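PDB 5DJS: tetratricopeptide TPR_2 repeat protein from Thermobaculum terrenum, which is of unknown function but joins tetratricopeptide repeats to a glycosyltransferase family 41 region of GT-B type, modelled with bound uridine-5'-diphosphate. Local coordinates for residues A[41-46]-A[77-82]; A[109-114]-A[252-257]; A[163-168]-A[510-515]. The protein carries 1 engineered substitution. All blocks are in the same frame, centred on the assembly; numbering follows the deposited sequence.

Contact 1: residues A[41-46]-A[77-82]; sequences DNSEAL and ASYHYN
Tyr79 reaches from helix 77-89 to the first turn of helix 43-56, where its phenol oxygen meets Ser43. The hydroxyls form a hydrogen bond, with Ser43 OG 3.1 Å from Tyr79 OH, and either may be the donor. The serine comes to the ring from the edge, near its plane, and its CB lies 3.8 Å from Tyr79 CE2, adding a nonpolar touch beside the polar one. On the tyrosine, CG stands anti to the carbonyl carbon (chi1 -60°), which sends the ring outward from its own helix toward its neighbour.

Glu44 contributes through its stem. Its CA lies 3.5 Å from Tyr79 OH, while CG is anti to the backbone N (chi1 -160°) and carries the extended chain off to another partner, His17, to which OE2 is hydrogen-bonded. The start of the helix is marked by Asn42 at the N-cap position, its carbonyl oxygen accepting from both Ala45 N and Leu46 N. One turn on in helix 43-56, the ring of His47 also meets that of Tyr79, which touches Ala69 of helix 59-72.

Tetratricopeptide repeats are built of paired antiparallel helices, and here the opening helices of two successive repeats are joined. The chemistry implies a small, mixed contact: a single hydroxyl-hydroxyl bond gives a buried tyrosine a polar anchor at its far end, while its ring serves the apolar packing between helices.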
loop_
_atom_site.group_PDB
_atom_site.type_symbol
_atom_site.label_atom_id
_atom_site.label_comp_id
_atom_site.label_asym_id
_atom_site.label_seq_id
_atom_site.Cartn_x
_atom_site.Cartn_y
_atom_site.Cartn_z
ATOM N N ASP A 41 -10.920 21.714 -25.463
ATOM C CA ASP A 41 -9.968 20.734 -26.003
ATOM C C ASP A 41 -8.561 20.853 -25.386
ATOM O O ASP A 41 -7.610 20.271 -25.911
ATOM C CB ASP A 41 -9.893 20.852 -27.540
ATOM C CG ASP A 41 -11.100 20.221 -28.253
ATOM O OD1 ASP A 41 -11.913 19.507 -27.616
ATOM O OD2 ASP A 41 -11.228 20.444 -29.479
ATOM N N ASN A 42 -8.426 21.564 -24.263
ATOM C CA ASN A 42 -7.138 21.688 -23.591
ATOM C C ASN A 42 -6.740 20.382 -22.868
ATOM O O ASN A 42 -7.153 20.126 -21.730
ATOM C CB ASN A 42 -7.159 22.873 -22.622
ATOM C CG ASN A 42 -5.778 23.430 -22.353
ATOM O OD1 ASN A 42 -5.410 24.469 -22.896
ATOM N ND2 ASN A 42 -5.007 22.748 -21.529
ATOM N N SER A 43 -5.924 19.572 -23.542
ATOM C CA SER A 43 -5.545 18.250 -23.044
ATOM C C SER A 43 -4.750 18.273 -21.735
ATOM O O SER A 43 -4.792 17.311 -20.975
ATOM C CB SER A 43 -4.762 17.467 -24.103
ATOM O OG SER A 43 -3.435 17.924 -24.222
ATOM N N GLU A 44 -4.032 19.358 -21.472
ATOM C CA GLU A 44 -3.278 19.491 -20.221
ATOM C C GLU A 44 -4.199 19.588 -18.986
ATOM O O GLU A 44 -3.850 19.116 -17.898
ATOM C CB GLU A 44 -2.356 20.717 -20.289
ATOM C CG GLU A 44 -1.203 20.692 -19.293
ATOM C CD GLU A 44 -0.329 21.936 -19.358
ATOM O OE1 GLU A 44 -0.266 22.588 -20.431
ATOM O OE2 GLU A 44 0.302 22.252 -18.328
ATOM N N ALA A 45 -5.373 20.177 -19.182
ATOM C CA ALA A 45 -6.306 20.482 -18.110
ATOM C C ALA A 45 -7.258 19.305 -17.904
ATOM O O ALA A 45 -7.614 18.977 -16.769
ATOM C CB ALA A 45 -7.084 21.743 -18.449
ATOM N N LEU A 46 -7.692 18.705 -19.014
ATOM C CA LEU A 46 -8.337 17.388 -19.010
ATOM C C LEU A 46 -7.501 16.381 -18.231
ATOM O O LEU A 46 -8.007 15.722 -17.328
ATOM C CB LEU A 46 -8.536 16.872 -20.446
ATOM C CG LEU A 46 -9.874 17.042 -21.192
ATOM C CD1 LEU A 46 -10.949 17.821 -20.447
ATOM C CD2 LEU A 46 -9.636 17.652 -22.562
ATOM N N ALA A 77 3.212 10.589 -23.206
ATOM C CA ALA A 77 3.329 9.404 -22.347
ATOM C C ALA A 77 2.660 9.533 -20.978
ATOM O O ALA A 77 2.139 8.538 -20.460
ATOM C CB ALA A 77 4.796 9.042 -22.145
ATOM N N SER A 78 2.692 10.722 -20.377
ATOM C CA SER A 78 2.141 10.900 -19.025
ATOM C C SER A 78 0.624 10.703 -18.974
ATOM O O SER A 78 0.095 10.278 -17.956
ATOM C CB SER A 78 2.527 12.262 -18.424
ATOM O OG SER A 78 1.893 13.340 -19.094
ATOM N N TYR A 79 -0.063 10.997 -20.074
ATOM C CA TYR A 79 -1.511 10.803 -20.162
ATOM C C TYR A 79 -1.850 9.313 -20.164
ATOM O O TYR A 79 -2.840 8.901 -19.547
ATOM C CB TYR A 79 -2.094 11.463 -21.421
ATOM C CG TYR A 79 -1.907 12.978 -21.553
ATOM C CD1 TYR A 79 -1.333 13.751 -20.534
ATOM C CD2 TYR A 79 -2.337 13.642 -22.699
ATOM C CE1 TYR A 79 -1.176 15.120 -20.670
ATOM C CE2 TYR A 79 -2.181 15.015 -22.836
ATOM C CZ TYR A 79 -1.601 15.747 -21.814
ATOM O OH TYR A 79 -1.443 17.111 -21.932
ATOM N N HIS A 80 -1.025 8.520 -20.854
ATOM C CA HIS A 80 -1.123 7.056 -20.811
ATOM C C HIS A 80 -0.784 6.488 -19.441
ATOM O O HIS A 80 -1.478 5.594 -18.965
ATOM C CB HIS A 80 -0.223 6.407 -21.857
ATOM C CG HIS A 80 -0.643 6.685 -23.265
ATOM N ND1 HIS A 80 -1.591 5.929 -23.923
ATOM C CD2 HIS A 80 -0.230 7.625 -24.149
ATOM C CE1 HIS A 80 -1.745 6.396 -25.149
ATOM N NE2 HIS A 80 -0.933 7.425 -25.311
ATOM N N TYR A 81 0.277 7.005 -18.822
ATOM C CA TYR A 81 0.682 6.595 -17.468
ATOM C C TYR A 81 -0.478 6.712 -16.485
ATOM O O TYR A 81 -0.869 5.740 -15.854
ATOM C CB TYR A 81 1.876 7.436 -16.985
ATOM C CG TYR A 81 2.178 7.332 -15.505
ATOM C CD1 TYR A 81 2.519 6.111 -14.930
ATOM C CD2 TYR A 81 2.128 8.460 -14.681
ATOM C CE1 TYR A 81 2.802 6.011 -13.573
ATOM C CE2 TYR A 81 2.405 8.371 -13.324
ATOM C CZ TYR A 81 2.741 7.143 -12.776
ATOM O OH TYR A 81 3.015 7.038 -11.440
ATOM N N ASN A 82 -1.044 7.902 -16.391
ATOM C CA ASN A 82 -2.094 8.155 -15.423
ATOM C C ASN A 82 -3.407 7.454 -15.705
ATOM O O ASN A 82 -4.128 7.111 -14.769
ATOM C CB ASN A 82 -2.279 9.652 -15.258
ATOM C CG ASN A 82 -1.113 10.255 -14.537
ATOM O OD1 ASN A 82 -0.960 10.043 -13.334
ATOM N ND2 ASN A 82 -0.251 10.950 -15.255
#

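Contact 2: residues A[109-114]-A[252-257]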
loop_
_atom_site.group_PDB
_atom_site.type_symbol
_atom_site.label_atom_id
_atom_site.label_comp_id
_atom_site.label_asym_id
_atom_site.label_seq_id
_atom_site.Cartn_x
_atom_site.Cartn_y
_atom_site.Cartn_z
ATOM N N ASP A 109 12.548 6.187 -20.832
ATOM C CA ASP A 109 13.167 6.589 -19.564
ATOM C C ASP A 109 12.156 7.201 -18.570
ATOM O O ASP A 109 12.430 8.217 -17.929
ATOM C CB ASP A 109 14.404 7.488 -19.797
ATOM C CG ASP A 109 14.067 8.882 -20.330
ATOM O OD1 ASP A 109 12.942 9.121 -20.824
ATOM O OD2 ASP A 109 14.961 9.747 -20.248
ATOM N N TYR A 110 11.004 6.546 -18.431
ATOM C CA TYR A 110 9.922 6.992 -17.556
ATOM C C TYR A 110 10.002 6.152 -16.278
ATOM O O TYR A 110 9.343 5.113 -16.177
ATOM C CB TYR A 110 8.563 6.783 -18.261
ATOM C CG TYR A 110 7.399 7.653 -17.803
ATOM C CD1 TYR A 110 7.343 8.224 -16.522
ATOM C CD2 TYR A 110 6.315 7.865 -18.648
ATOM C CE1 TYR A 110 6.266 9.001 -16.123
ATOM C CE2 TYR A 110 5.234 8.647 -18.257
ATOM C CZ TYR A 110 5.212 9.209 -16.996
ATOM O OH TYR A 110 4.131 9.986 -16.619
ATOM N N HIS A 111 10.797 6.601 -15.302
ATOM C CA HIS A 111 10.994 5.835 -14.063
ATOM C C HIS A 111 9.720 5.608 -13.210
ATOM O O HIS A 111 9.629 4.591 -12.524
ATOM C CB HIS A 111 12.160 6.393 -13.209
ATOM C CG HIS A 111 11.953 7.782 -12.679
ATOM N ND1 HIS A 111 12.936 8.744 -12.741
ATOM C CD2 HIS A 111 10.897 8.370 -12.067
ATOM C CE1 HIS A 111 12.494 9.864 -12.200
ATOM N NE2 HIS A 111 11.256 9.665 -11.787
ATOM N N ARG A 112 8.747 6.524 -13.261
ATOM C CA ARG A 112 7.509 6.384 -12.470
ATOM C C ARG A 112 6.564 5.365 -13.095
ATOM O O ARG A 112 5.907 4.617 -12.383
ATOM C CB ARG A 112 6.794 7.728 -12.269
ATOM C CG ARG A 112 7.254 8.491 -11.034
ATOM C CD ARG A 112 6.435 9.751 -10.793
ATOM N NE ARG A 112 5.053 9.447 -10.398
ATOM C CZ ARG A 112 4.073 10.345 -10.244
ATOM N NH1 ARG A 112 4.289 11.646 -10.448
ATOM N NH2 ARG A 112 2.856 9.937 -9.887
ATOM N N ALA A 113 6.510 5.338 -14.427
ATOM C CA ALA A 113 5.707 4.358 -15.172
ATOM C C ALA A 113 6.311 2.966 -15.062
ATOM O O ALA A 113 5.593 1.976 -15.018
ATOM C CB ALA A 113 5.597 4.762 -16.637
ATOM N N HIS A 114 7.635 2.903 -15.012
ATOM C CA HIS A 114 8.357 1.648 -14.830
ATOM C C HIS A 114 8.065 1.059 -13.437
ATOM O O HIS A 114 7.845 -0.143 -13.330
ATOM C CB HIS A 114 9.857 1.893 -15.033
ATOM C CG HIS A 114 10.655 0.667 -15.360
ATOM N ND1 HIS A 114 10.662 -0.467 -14.575
ATOM C CD2 HIS A 114 11.520 0.424 -16.370
ATOM C CE1 HIS A 114 11.472 -1.365 -15.105
ATOM N NE2 HIS A 114 12.007 -0.849 -16.192
ATOM N N ARG A 252 11.407 7.902 -1.903
ATOM C CA ARG A 252 12.565 8.744 -2.133
ATOM C C ARG A 252 13.807 7.868 -2.314
ATOM O O ARG A 252 14.843 8.089 -1.696
ATOM C CB ARG A 252 12.689 9.726 -0.957
ATOM C CG ARG A 252 13.101 11.138 -1.318
ATOM C CD ARG A 252 12.237 11.728 -2.419
ATOM N NE ARG A 252 11.919 13.122 -2.169
ATOM C CZ ARG A 252 12.730 14.155 -2.339
ATOM N NH1 ARG A 252 13.973 14.001 -2.765
ATOM N NH2 ARG A 252 12.264 15.366 -2.065
ATOM N N LEU A 253 13.689 6.908 -3.223
ATOM C CA LEU A 253 14.643 5.823 -3.375
ATOM C C LEU A 253 15.893 6.246 -4.117
ATOM O O LEU A 253 16.900 5.551 -4.057
ATOM C CB LEU A 253 14.009 4.643 -4.113
ATOM C CG LEU A 253 12.955 3.840 -3.345
ATOM C CD1 LEU A 253 12.116 2.997 -4.300
ATOM C CD2 LEU A 253 13.599 2.956 -2.288
ATOM N N PHE A 254 15.838 7.357 -4.842
ATOM C CA PHE A 254 17.049 7.881 -5.489
ATOM C C PHE A 254 17.947 8.615 -4.485
ATOM O O PHE A 254 19.145 8.717 -4.694
ATOM C CB PHE A 254 16.689 8.778 -6.668
ATOM C CG PHE A 254 15.775 8.119 -7.646
ATOM C CD1 PHE A 254 16.143 6.920 -8.251
ATOM C CD2 PHE A 254 14.534 8.670 -7.943
ATOM C CE1 PHE A 254 15.298 6.293 -9.152
ATOM C CE2 PHE A 254 13.686 8.047 -8.844
ATOM C CZ PHE A 254 14.068 6.859 -9.451
ATOM N N ALA A 255 17.368 9.122 -3.404
ATOM C CA ALA A 255 18.161 9.537 -2.262
ATOM C C ALA A 255 18.827 8.304 -1.614
ATOM O O ALA A 255 20.032 8.311 -1.364
ATOM C CB ALA A 255 17.305 10.305 -1.262
ATOM N N PHE A 256 18.050 7.240 -1.389
ATOM C CA PHE A 256 18.601 5.952 -0.899
ATOM C C PHE A 256 19.666 5.394 -1.832
ATOM O O PHE A 256 20.612 4.766 -1.390
ATOM C CB PHE A 256 17.510 4.878 -0.733
ATOM C CG PHE A 256 16.722 4.999 0.540
ATOM C CD1 PHE A 256 15.710 5.952 0.663
ATOM C CD2 PHE A 256 16.987 4.165 1.614
ATOM C CE1 PHE A 256 14.982 6.075 1.827
ATOM C CE2 PHE A 256 16.262 4.282 2.787
ATOM C CZ PHE A 256 15.256 5.236 2.890
ATOM N N ALA A 257 19.490 5.611 -3.127
ATOM C CA ALA A 257 20.402 5.092 -4.133
ATOM C C ALA A 257 21.841 5.546 -3.912
ATOM O O ALA A 257 22.762 4.806 -4.228
ATOM C CB ALA A 257 19.927 5.488 -5.526
#
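His111 and Phe254 make the whole of this contact, two aromatic rings meeting between the start of helix 111-120 and the short helix 253-257. Phe254 lays one corner of its ring over a face of the imidazole: CE2 sits 3.9 Å above the plane of the His111 ring, over its centre. Beside it, Phe254 CZ approaches His111 ND1 at 4.0 Å. The planes are inclined at 48° with centroids 5.0 Å apart, an oblique pairing that is neither a parallel stack nor a T-shape. No hydrogen bond crosses the contact, so ring-to-ring van der Waals packing probably carries it.

Torsions bring the two rings together. His111 CG lies between the backbone N and the carbonyl carbon (chi1 64°), which turns the imidazole toward Phe254, whereas Phe254 CG is anti to its own carbonyl carbon (chi1 -53°). The CG of Arg112 lies in plane at the imidazole edge, while the phenylalanine takes a face.

Both helices begin close by, with Tyr110 and Arg252 at their N-cap positions. Arg252 is itself tied down by a salt bridge to Asp226, and the carbonyl of His111 accepts from Trp139 NE1. Outward from the pair, Phe254 also touches Tyr143 of helix 129-143 and Asp226 of helix 226-236. The aromatic contact thus joins helix 111-120, which packs against helix 77-89, to helix 253-257, which follows strand 240-243 and precedes strand 263-266 of a parallel sheet.

Contact 3: residues A[163-168]-A[510-515]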
loop_
_atom_site.group_PDB
_atom_site.type_symbol
_atom_site.label_atom_id
_atom_site.label_comp_id
_atom_site.label_asym_id
_atom_site.label_seq_id
_atom_site.Cartn_x
_atom_site.Cartn_y
_atom_site.Cartn_z
ATOM N N LEU A 163 21.725 5.019 18.437
ATOM C CA LEU A 163 21.573 5.076 16.974
ATOM C C LEU A 163 20.513 6.089 16.568
ATOM O O LEU A 163 19.519 6.263 17.259
ATOM C CB LEU A 163 21.184 3.703 16.423
ATOM C CG LEU A 163 22.265 2.731 15.933
ATOM C CD1 LEU A 163 23.639 2.950 16.551
ATOM C CD2 LEU A 163 21.794 1.302 16.163
ATOM N N ARG A 164 20.732 6.752 15.436
ATOM C CA ARG A 164 19.747 7.667 14.865
ATOM C C ARG A 164 19.039 6.960 13.733
ATOM O O ARG A 164 19.696 6.493 12.795
ATOM C CB ARG A 164 20.422 8.912 14.328
ATOM C CG ARG A 164 20.948 9.792 15.424
ATOM C CD ARG A 164 21.764 10.894 14.820
ATOM N NE ARG A 164 22.141 11.871 15.829
ATOM C CZ ARG A 164 23.113 12.767 15.694
ATOM N NH1 ARG A 164 23.843 12.849 14.579
ATOM N NH2 ARG A 164 23.369 13.582 16.692
ATOM N N ILE A 165 17.713 6.876 13.829
ATOM C CA ILE A 165 16.886 6.235 12.807
ATOM C C ILE A 165 16.100 7.290 12.047
ATOM O O ILE A 165 15.464 8.161 12.643
ATOM C CB ILE A 165 15.905 5.195 13.393
ATOM C CG1 ILE A 165 16.664 4.126 14.187
ATOM C CG2 ILE A 165 15.124 4.510 12.276
ATOM C CD1 ILE A 165 15.781 3.319 15.109
ATOM N N GLY A 166 16.153 7.189 10.724
ATOM C CA GLY A 166 15.421 8.079 9.828
ATOM C C GLY A 166 14.364 7.313 9.061
ATOM O O GLY A 166 14.671 6.343 8.366
ATOM N N TYR A 167 13.118 7.745 9.207
ATOM C CA TYR A 167 11.969 7.152 8.505
ATOM C C TYR A 167 11.580 8.067 7.345
ATOM O O TYR A 167 11.215 9.229 7.571
ATOM C CB TYR A 167 10.793 6.968 9.485
ATOM C CG TYR A 167 11.017 5.821 10.444
ATOM C CD1 TYR A 167 10.898 4.498 10.007
ATOM C CD2 TYR A 167 11.388 6.045 11.768
ATOM C CE1 TYR A 167 11.121 3.431 10.861
ATOM C CE2 TYR A 167 11.607 4.978 12.638
ATOM C CZ TYR A 167 11.472 3.675 12.176
ATOM O OH TYR A 167 11.696 2.604 13.003
ATOM N N VAL A 168 11.676 7.558 6.115
ATOM C CA VAL A 168 11.423 8.363 4.918
ATOM C C VAL A 168 10.175 7.857 4.209
ATOM O O VAL A 168 10.157 6.725 3.713
ATOM C CB VAL A 168 12.611 8.339 3.920
ATOM C CG1 VAL A 168 12.466 9.475 2.910
ATOM C CG2 VAL A 168 13.958 8.440 4.641
ATOM N N ASP A 510 15.858 -4.793 18.028
ATOM C CA ASP A 510 16.798 -5.917 18.044
ATOM C C ASP A 510 17.366 -6.170 16.635
ATOM O O ASP A 510 18.554 -6.439 16.496
ATOM C CB ASP A 510 16.130 -7.195 18.582
ATOM C CG ASP A 510 17.079 -8.048 19.383
ATOM O OD1 ASP A 510 17.358 -7.654 20.539
ATOM O OD2 ASP A 510 17.539 -9.097 18.866
ATOM N N ALA A 511 16.512 -6.077 15.609
ATOM C CA ALA A 511 16.942 -6.220 14.205
ATOM C C ALA A 511 17.814 -5.057 13.713
ATOM O O ALA A 511 18.852 -5.296 13.085
ATOM C CB ALA A 511 15.745 -6.403 13.287
ATOM N N TYR A 512 17.399 -3.815 13.994
ATOM C CA TYR A 512 18.234 -2.624 13.720
ATOM C C TYR A 512 19.629 -2.719 14.358
ATOM O O TYR A 512 20.624 -2.336 13.748
ATOM C CB TYR A 512 17.578 -1.334 14.241
ATOM C CG TYR A 512 16.325 -0.837 13.534
ATOM C CD1 TYR A 512 16.016 -1.193 12.208
ATOM C CD2 TYR A 512 15.456 0.039 14.194
ATOM C CE1 TYR A 512 14.865 -0.717 11.587
ATOM C CE2 TYR A 512 14.312 0.525 13.582
ATOM C CZ TYR A 512 14.017 0.152 12.279
ATOM O OH TYR A 512 12.871 0.642 11.688
ATOM N N ARG A 513 19.691 -3.206 15.593
ATOM C CA ARG A 513 20.956 -3.342 16.309
ATOM C C ARG A 513 21.885 -4.348 15.623
ATOM O O ARG A 513 23.083 -4.119 15.523
ATOM C CB ARG A 513 20.703 -3.746 17.775
ATOM C CG ARG A 513 21.937 -3.758 18.682
ATOM C CD ARG A 513 22.668 -2.417 18.760
ATOM N NE ARG A 513 21.816 -1.304 19.196
ATOM C CZ ARG A 513 22.247 -0.064 19.422
ATOM N NH1 ARG A 513 23.533 0.259 19.264
ATOM N NH2 ARG A 513 21.381 0.875 19.810
ATOM N N ARG A 514 21.323 -5.453 15.153
ATOM C CA ARG A 514 22.119 -6.505 14.533
ATOM C C ARG A 514 22.551 -6.120 13.117
ATOM O O ARG A 514 23.596 -6.565 12.651
ATOM C CB ARG A 514 21.372 -7.841 14.595
ATOM C CG ARG A 514 21.360 -8.404 16.022
ATOM C CD ARG A 514 20.182 -9.319 16.348
ATOM N NE ARG A 514 19.903 -10.258 15.267
ATOM C CZ ARG A 514 20.628 -11.341 14.974
ATOM N NH1 ARG A 514 21.715 -11.672 15.681
ATOM N NH2 ARG A 514 20.261 -12.111 13.949
ATOM N N MET A 515 21.754 -5.283 12.448
ATOM C CA MET A 515 22.173 -4.624 11.205
ATOM C C MET A 515 23.376 -3.712 11.457
ATOM O O MET A 515 24.325 -3.683 10.664
ATOM C CB MET A 515 21.053 -3.742 10.630
ATOM C CG MET A 515 19.827 -4.448 10.074
ATOM S SD MET A 515 18.498 -3.248 9.765
ATOM C CE MET A 515 17.072 -4.311 9.953
#
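Strand 163-168 and helix 510-515 run with their N-to-C directions at 111°, their axes approaching to 10.9 Å, so the helix passes steeply across the strand. The strand belongs to a six-stranded parallel sheet of Rossmann-like type, one of the two such sheets in this GT-B-type fold, and the segment 510-515 is part of the long C-terminal helix 479-521, which covers one face of that sheet.

Leu163, Ile165 and Tyr167, every second residue of the strand, meet Tyr512 and Arg513. At the N-terminal end, Leu163 CD2 lies over the centre of one face of the Arg513 guanidinium, 3.6 Å from CZ. The arginine chain is bent at chi2 and chi3, which brings the flat end to the leucine; the charged group is also held by the carbonyl oxygens of Arg161 and Pro159, both bonded to NH1. The leucine thus meets the flat face, while NE makes a weak bond to Tyr193 OH.

Next along the strand, Ile165 CD1 packs on the Tyr512 ring, 3.4 Å from CD2, the two side chains crossing at about a right angle. Tyr512 also touches Ile240 and Val242 of the adjoining strand, which extends the apolar surface beneath the helix.

Further along the strand, two tyrosines meet at their phenol oxygens. The Tyr167 oxygen also has a hydrogen-bonding partner in His188 NE2, and lies in plane at the edge of the Tyr512 ring, with Tyr167 OH hydrogen-bonded to Tyr512 OH at 2.6 Å.

How the contacts relate
From the N terminus, contact 1 closes first, bringing 77-82 back to 41-46 over an intervening 30 residues of mostly helix within the repeat region. Contact 2 opens afterwards at 109-114 and closes at 252-257, bringing the start of helix 111-120 to the short helix 253-257 that sits between two strands of the first sheet. Contact 3 opens at 163-168, inside that second loop, and closes only at 510-515, tying strand 163-169 of the same sheet to the long C-terminal helix 479-521. Contacts 2 and 3 therefore cross, while contact 1 stands in series with both. Contacts 1 and 2 touch through Tyr81 and Tyr110, and contacts 2 and 3 through Phe256 and Val168.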